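Local coordinates for protein lovastatin nonaketide synthase, polyketide synthase component (Aspergillus terreus, PDB 7CPX) that builds the dihydromonacolin L nonaketide of lovastatin from nine malonyl-CoA units as an iterative, homodimeric multidomain polyketide synthase working with lovC, at residues A[1376-1389]-A[1402-1416]. The protein carries 2 engineered substitutions. Numbering follows the deposited sequence.
Sequences HPHVRLVQRVGQHL and LLDHDGLLTEFYTNT
Leu1381 packs against Leu1408 and Phe1412 where two nearly antiparallel helices meet, 1376-1386 and 1409-1415, their axes crossing at -153° and coming within 8.3 Å. The pair belongs to the helical region preceding strand 1440-1445 of the Rossmann-type methyltransferase sheet; helix 1554-1561, which follows strand 1542-1547 of that sheet, touches Leu1381 through Ile1560.

The packing is largely apolar. CD1 of Leu1381 lies 3.3 Å from Phe1412 CB and its CD2 3.5 Å from Leu1408 CB, both contacts falling on the N-terminal part of helix 1409-1415. At the N-cap position, Leu1408 CD2 lies 3.4 Å from Arg1380 CG. Two loop residues reach the C-terminal part of segment 1376-1389: Leu1403 sets CD2 against Arg1384 CG, and Leu1402 inserts its CD1 beside Val1385 CG1 (3.6 Å).

Two aromatic side chains share one flank. With CG anti to the backbone N in both, His1378 and Phe1412 run side by side in the same direction, their rings inclined by 37° with centroids 5.3 Å apart. The far nitrogen of His1378, NE2, is hydrogen-bonded to Arg1556 O.

Within segment 1402-1416, Asp1406 accepts from the backbone N and hydroxyl of Thr1410, and Thr1416 OG1, which abuts Pro1377 CG, donates to Phe1412 O at 2.6 Å, in the carbonyl plane.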
loop_
_atom_site.group_PDB
_atom_site.type_symbol
_atom_site.label_atom_id
_atom_site.label_comp_id
_atom_site.label_asym_id
_atom_site.label_seq_id
_atom_site.Cartn_x
_atom_site.Cartn_y
_atom_site.Cartn_z
ATOM N N HIS A 1376 18.555 -22.305 67.441
ATOM C CA HIS A 1376 18.581 -20.893 67.092
ATOM C C HIS A 1376 17.288 -20.193 67.496
ATOM O O HIS A 1376 17.316 -19.320 68.369
ATOM C CB HIS A 1376 18.836 -20.712 65.595
ATOM C CG HIS A 1376 18.588 -19.319 65.108
ATOM N ND1 HIS A 1376 19.318 -18.237 65.551
ATOM C CD2 HIS A 1376 17.684 -18.828 64.228
ATOM C CE1 HIS A 1376 18.879 -17.140 64.959
ATOM N NE2 HIS A 1376 17.889 -17.472 64.151
ATOM N N PRO A 1377 16.142 -20.536 66.900
ATOM C CA PRO A 1377 14.939 -19.726 67.157
ATOM C C PRO A 1377 14.514 -19.704 68.615
ATOM O O PRO A 1377 14.188 -18.633 69.139
ATOM C CB PRO A 1377 13.882 -20.388 66.264
ATOM C CG PRO A 1377 14.336 -21.795 66.132
ATOM C CD PRO A 1377 15.835 -21.733 66.098
ATOM N N HIS A 1378 14.541 -20.849 69.299
ATOM C CA HIS A 1378 14.008 -20.916 70.657
ATOM C C HIS A 1378 14.819 -20.047 71.614
ATOM O O HIS A 1378 14.287 -19.122 72.241
ATOM C CB HIS A 1378 13.984 -22.370 71.133
ATOM C CG HIS A 1378 13.478 -22.540 72.533
ATOM N ND1 HIS A 1378 12.436 -21.795 73.043
ATOM C CD2 HIS A 1378 13.868 -23.373 73.526
ATOM C CE1 HIS A 1378 12.210 -22.161 74.292
ATOM N NE2 HIS A 1378 13.064 -23.118 74.609
ATOM N N VAL A 1379 16.115 -20.332 71.745
ATOM C CA VAL A 1379 16.937 -19.569 72.674
ATOM C C VAL A 1379 17.156 -18.144 72.183
ATOM O O VAL A 1379 17.362 -17.235 72.995
ATOM C CB VAL A 1379 18.273 -20.294 72.916
ATOM C CG1 VAL A 1379 19.248 -20.020 71.787
ATOM C CG2 VAL A 1379 18.855 -19.892 74.265
ATOM N N ARG A 1380 17.108 -17.913 70.868
ATOM C CA ARG A 1380 17.169 -16.547 70.361
ATOM C C ARG A 1380 15.963 -15.742 70.823
ATOM O O ARG A 1380 16.100 -14.576 71.213
ATOM C CB ARG A 1380 17.256 -16.562 68.834
ATOM C CG ARG A 1380 17.437 -15.192 68.197
ATOM C CD ARG A 1380 18.729 -14.537 68.654
ATOM N NE ARG A 1380 19.073 -13.370 67.850
ATOM C CZ ARG A 1380 20.131 -12.600 68.066
ATOM N NH1 ARG A 1380 20.966 -12.833 69.067
ATOM N NH2 ARG A 1380 20.359 -11.569 67.257
ATOM N N LEU A 1381 14.771 -16.343 70.787
ATOM C CA LEU A 1381 13.598 -15.686 71.349
ATOM C C LEU A 1381 13.735 -15.518 72.852
ATOM O O LEU A 1381 13.297 -14.507 73.410
ATOM C CB LEU A 1381 12.340 -16.483 71.024
ATOM C CG LEU A 1381 11.748 -16.251 69.638
ATOM C CD1 LEU A 1381 10.631 -17.233 69.397
ATOM C CD2 LEU A 1381 11.244 -14.820 69.499
ATOM N N VAL A 1382 14.327 -16.502 73.528
ATOM C CA VAL A 1382 14.585 -16.343 74.956
ATOM C C VAL A 1382 15.375 -15.065 75.187
ATOM O O VAL A 1382 15.002 -14.223 76.010
ATOM C CB VAL A 1382 15.328 -17.573 75.510
ATOM C CG1 VAL A 1382 15.889 -17.277 76.896
ATOM C CG2 VAL A 1382 14.411 -18.780 75.547
ATOM N N GLN A 1383 16.454 -14.885 74.427
ATOM C CA GLN A 1383 17.262 -13.675 74.539
ATOM C C GLN A 1383 16.424 -12.433 74.251
ATOM O O GLN A 1383 16.375 -11.495 75.058
ATOM C CB GLN A 1383 18.441 -13.756 73.567
ATOM C CG GLN A 1383 19.776 -13.315 74.136
ATOM C CD GLN A 1383 20.889 -13.392 73.107
ATOM O OE1 GLN A 1383 20.652 -13.247 71.909
ATOM N NE2 GLN A 1383 22.111 -13.630 73.572
ATOM N N ARG A 1384 15.742 -12.424 73.104
ATOM C CA ARG A 1384 15.050 -11.238 72.614
ATOM C C ARG A 1384 13.875 -10.823 73.484
ATOM O O ARG A 1384 13.511 -9.643 73.481
ATOM C CB ARG A 1384 14.556 -11.481 71.183
ATOM C CG ARG A 1384 15.522 -11.054 70.081
ATOM C CD ARG A 1384 16.963 -11.459 70.359
ATOM N NE ARG A 1384 17.660 -10.462 71.162
ATOM C CZ ARG A 1384 18.102 -9.301 70.698
ATOM N NH1 ARG A 1384 17.941 -8.955 69.430
ATOM N NH2 ARG A 1384 18.717 -8.461 71.526
ATOM N N VAL A 1385 13.270 -11.752 74.221
ATOM C CA VAL A 1385 12.107 -11.426 75.035
ATOM C C VAL A 1385 12.553 -11.168 76.468
ATOM O O VAL A 1385 12.015 -10.281 77.139
ATOM C CB VAL A 1385 11.042 -12.538 74.969
ATOM C CG1 VAL A 1385 10.652 -12.810 73.518
ATOM C CG2 VAL A 1385 11.532 -13.803 75.656
ATOM N N GLY A 1386 13.543 -11.924 76.948
ATOM C CA GLY A 1386 14.068 -11.668 78.275
ATOM C C GLY A 1386 14.726 -10.307 78.377
ATOM O O GLY A 1386 14.636 -9.638 79.410
ATOM N N GLN A 1387 15.395 -9.871 77.307
ATOM C CA GLN A 1387 15.982 -8.540 77.306
ATOM C C GLN A 1387 14.935 -7.437 77.259
ATOM O O GLN A 1387 15.287 -6.269 77.462
ATOM C CB GLN A 1387 16.935 -8.398 76.121
ATOM C CG GLN A 1387 18.168 -9.276 76.220
ATOM C CD GLN A 1387 18.977 -9.290 74.941
ATOM O OE1 GLN A 1387 18.425 -9.213 73.844
ATOM N NE2 GLN A 1387 20.294 -9.386 75.075
ATOM N N HIS A 1388 13.665 -7.769 76.999
ATOM C CA HIS A 1388 12.633 -6.752 76.839
ATOM C C HIS A 1388 11.322 -7.153 77.507
ATOM O O HIS A 1388 10.261 -6.624 77.156
ATOM C CB HIS A 1388 12.381 -6.460 75.359
ATOM C CG HIS A 1388 13.632 -6.301 74.552
ATOM N ND1 HIS A 1388 14.300 -7.371 73.998
ATOM C CD2 HIS A 1388 14.341 -5.198 74.213
ATOM C CE1 HIS A 1388 15.364 -6.934 73.347
ATOM N NE2 HIS A 1388 15.412 -5.620 73.464
ATOM N N LEU A 1389 11.362 -8.078 78.467
ATOM C CA LEU A 1389 10.143 -8.461 79.171
ATOM C C LEU A 1389 9.779 -7.491 80.286
ATOM O O LEU A 1389 8.700 -7.626 80.872
ATOM C CB LEU A 1389 10.268 -9.878 79.747
ATOM C CG LEU A 1389 10.894 -10.076 81.133
ATOM C CD1 LEU A 1389 10.571 -11.468 81.650
ATOM C CD2 LEU A 1389 12.391 -9.865 81.097
ATOM N N LEU A 1402 7.265 -7.348 71.623
ATOM C CA LEU A 1402 8.503 -6.707 72.057
ATOM C C LEU A 1402 9.597 -6.840 71.004
ATOM O O LEU A 1402 10.481 -5.982 70.916
ATOM C CB LEU A 1402 8.973 -7.294 73.393
ATOM C CG LEU A 1402 8.594 -8.735 73.753
ATOM C CD1 LEU A 1402 9.077 -9.726 72.708
ATOM C CD2 LEU A 1402 9.147 -9.097 75.122
ATOM N N LEU A 1403 9.555 -7.901 70.204
ATOM C CA LEU A 1403 10.370 -8.015 69.004
ATOM C C LEU A 1403 9.477 -7.722 67.807
ATOM O O LEU A 1403 8.415 -8.334 67.655
ATOM C CB LEU A 1403 11.000 -9.403 68.888
ATOM C CG LEU A 1403 12.335 -9.474 68.139
ATOM C CD1 LEU A 1403 12.207 -8.927 66.727
ATOM C CD2 LEU A 1403 13.421 -8.727 68.902
ATOM N N ASP A 1404 9.908 -6.785 66.968
ATOM C CA ASP A 1404 9.019 -6.202 65.971
ATOM C C ASP A 1404 8.423 -7.268 65.059
ATOM O O ASP A 1404 9.142 -8.098 64.493
ATOM C CB ASP A 1404 9.778 -5.166 65.143
ATOM C CG ASP A 1404 10.401 -4.080 65.998
ATOM O OD1 ASP A 1404 10.259 -4.144 67.238
ATOM O OD2 ASP A 1404 11.031 -3.163 65.431
ATOM N N HIS A 1405 7.098 -7.231 64.922
ATOM C CA HIS A 1405 6.372 -8.025 63.931
ATOM C C HIS A 1405 6.737 -9.506 64.008
ATOM O O HIS A 1405 6.992 -10.155 62.992
ATOM C CB HIS A 1405 6.619 -7.489 62.520
ATOM C CG HIS A 1405 6.884 -6.017 62.470
ATOM N ND1 HIS A 1405 5.931 -5.076 62.796
ATOM C CD2 HIS A 1405 7.995 -5.324 62.127
ATOM C CE1 HIS A 1405 6.447 -3.866 62.659
ATOM N NE2 HIS A 1405 7.697 -3.989 62.254
ATOM N N ASP A 1406 6.756 -10.053 65.224
ATOM C CA ASP A 1406 6.999 -11.480 65.427
ATOM C C ASP A 1406 8.295 -11.901 64.724
ATOM O O ASP A 1406 8.304 -12.659 63.751
ATOM C CB ASP A 1406 5.797 -12.299 64.936
ATOM C CG ASP A 1406 5.989 -13.798 65.105
ATOM O OD1 ASP A 1406 7.129 -14.245 65.345
ATOM O OD2 ASP A 1406 4.987 -14.535 64.997
ATOM N N GLY A 1407 9.397 -11.360 65.242
ATOM C CA GLY A 1407 10.683 -11.587 64.607
ATOM C C GLY A 1407 11.025 -13.058 64.468
ATOM O O GLY A 1407 11.472 -13.501 63.408
ATOM N N LEU A 1408 10.819 -13.838 65.534
ATOM C CA LEU A 1408 11.213 -15.239 65.520
ATOM C C LEU A 1408 10.184 -16.197 66.110
ATOM O O LEU A 1408 10.409 -17.410 66.053
ATOM C CB LEU A 1408 12.547 -15.422 66.265
ATOM C CG LEU A 1408 13.763 -14.703 65.673
ATOM C CD1 LEU A 1408 13.920 -13.307 66.261
ATOM C CD2 LEU A 1408 15.024 -15.523 65.894
ATOM N N LEU A 1409 9.073 -15.712 66.672
ATOM C CA LEU A 1409 8.083 -16.632 67.226
ATOM C C LEU A 1409 7.527 -17.549 66.145
ATOM O O LEU A 1409 7.342 -18.751 66.373
ATOM C CB LEU A 1409 6.956 -15.856 67.911
ATOM C CG LEU A 1409 5.847 -16.698 68.547
ATOM C CD1 LEU A 1409 6.374 -17.517 69.716
ATOM C CD2 LEU A 1409 4.704 -15.803 68.993
ATOM N N THR A 1410 7.256 -17.003 64.959
ATOM C CA THR A 1410 6.907 -17.855 63.828
ATOM C C THR A 1410 8.052 -18.802 63.497
ATOM O O THR A 1410 7.830 -19.984 63.204
ATOM C CB THR A 1410 6.550 -16.997 62.614
ATOM O OG1 THR A 1410 5.361 -16.245 62.889
ATOM C CG2 THR A 1410 6.325 -17.869 61.388
ATOM N N GLU A 1411 9.288 -18.300 63.538
ATOM C CA GLU A 1411 10.442 -19.166 63.336
ATOM C C GLU A 1411 10.531 -20.220 64.430
ATOM O O GLU A 1411 10.902 -21.368 64.168
ATOM C CB GLU A 1411 11.725 -18.335 63.289
ATOM C CG GLU A 1411 11.754 -17.314 62.166
ATOM C CD GLU A 1411 13.065 -16.555 62.105
ATOM O OE1 GLU A 1411 13.955 -16.836 62.935
ATOM O OE2 GLU A 1411 13.206 -15.678 61.227
ATOM N N PHE A 1412 10.199 -19.850 65.669
ATOM C CA PHE A 1412 10.190 -20.833 66.747
ATOM C C PHE A 1412 9.175 -21.934 66.475
ATOM O O PHE A 1412 9.458 -23.118 66.690
ATOM C CB PHE A 1412 9.899 -20.143 68.079
ATOM C CG PHE A 1412 9.467 -21.082 69.168
ATOM C CD1 PHE A 1412 10.393 -21.862 69.840
ATOM C CD2 PHE A 1412 8.134 -21.175 69.529
ATOM C CE1 PHE A 1412 9.997 -22.723 70.846
ATOM C CE2 PHE A 1412 7.730 -22.034 70.534
ATOM C CZ PHE A 1412 8.663 -22.808 71.193
ATOM N N TYR A 1413 7.986 -21.562 66.000
ATOM C CA TYR A 1413 6.972 -22.564 65.687
ATOM C C TYR A 1413 7.414 -23.463 64.538
ATOM O O TYR A 1413 7.216 -24.683 64.583
ATOM C CB TYR A 1413 5.647 -21.883 65.337
ATOM C CG TYR A 1413 5.020 -21.087 66.462
ATOM C CD1 TYR A 1413 5.288 -21.384 67.792
ATOM C CD2 TYR A 1413 4.151 -20.040 66.189
ATOM C CE1 TYR A 1413 4.712 -20.658 68.815
ATOM C CE2 TYR A 1413 3.570 -19.310 67.206
ATOM C CZ TYR A 1413 3.853 -19.622 68.517
ATOM O OH TYR A 1413 3.275 -18.895 69.531
ATOM N N THR A 1414 8.013 -22.881 63.499
ATOM C CA THR A 1414 8.189 -23.598 62.241
ATOM C C THR A 1414 9.520 -24.329 62.120
ATOM O O THR A 1414 9.587 -25.356 61.436
ATOM C CB THR A 1414 8.053 -22.625 61.065
ATOM O OG1 THR A 1414 9.027 -21.581 61.187
ATOM C CG2 THR A 1414 6.659 -22.016 61.035
ATOM N N ASN A 1415 10.578 -23.838 62.760
ATOM C CA ASN A 1415 11.927 -24.335 62.520
ATOM C C ASN A 1415 12.548 -25.060 63.702
ATOM O O ASN A 1415 13.413 -25.912 63.491
ATOM C CB ASN A 1415 12.853 -23.176 62.123
ATOM C CG ASN A 1415 12.301 -22.358 60.973
ATOM O OD1 ASN A 1415 12.214 -21.134 61.053
ATOM N ND2 ASN A 1415 11.919 -23.036 59.897
ATOM N N THR A 1416 12.145 -24.749 64.932
ATOM C CA THR A 1416 12.755 -25.384 66.092
ATOM C C THR A 1416 12.611 -26.896 65.994
ATOM O O THR A 1416 11.530 -27.411 65.693
ATOM C CB THR A 1416 12.106 -24.876 67.381
ATOM O OG1 THR A 1416 11.925 -23.458 67.305
ATOM C CG2 THR A 1416 12.983 -25.199 68.581
#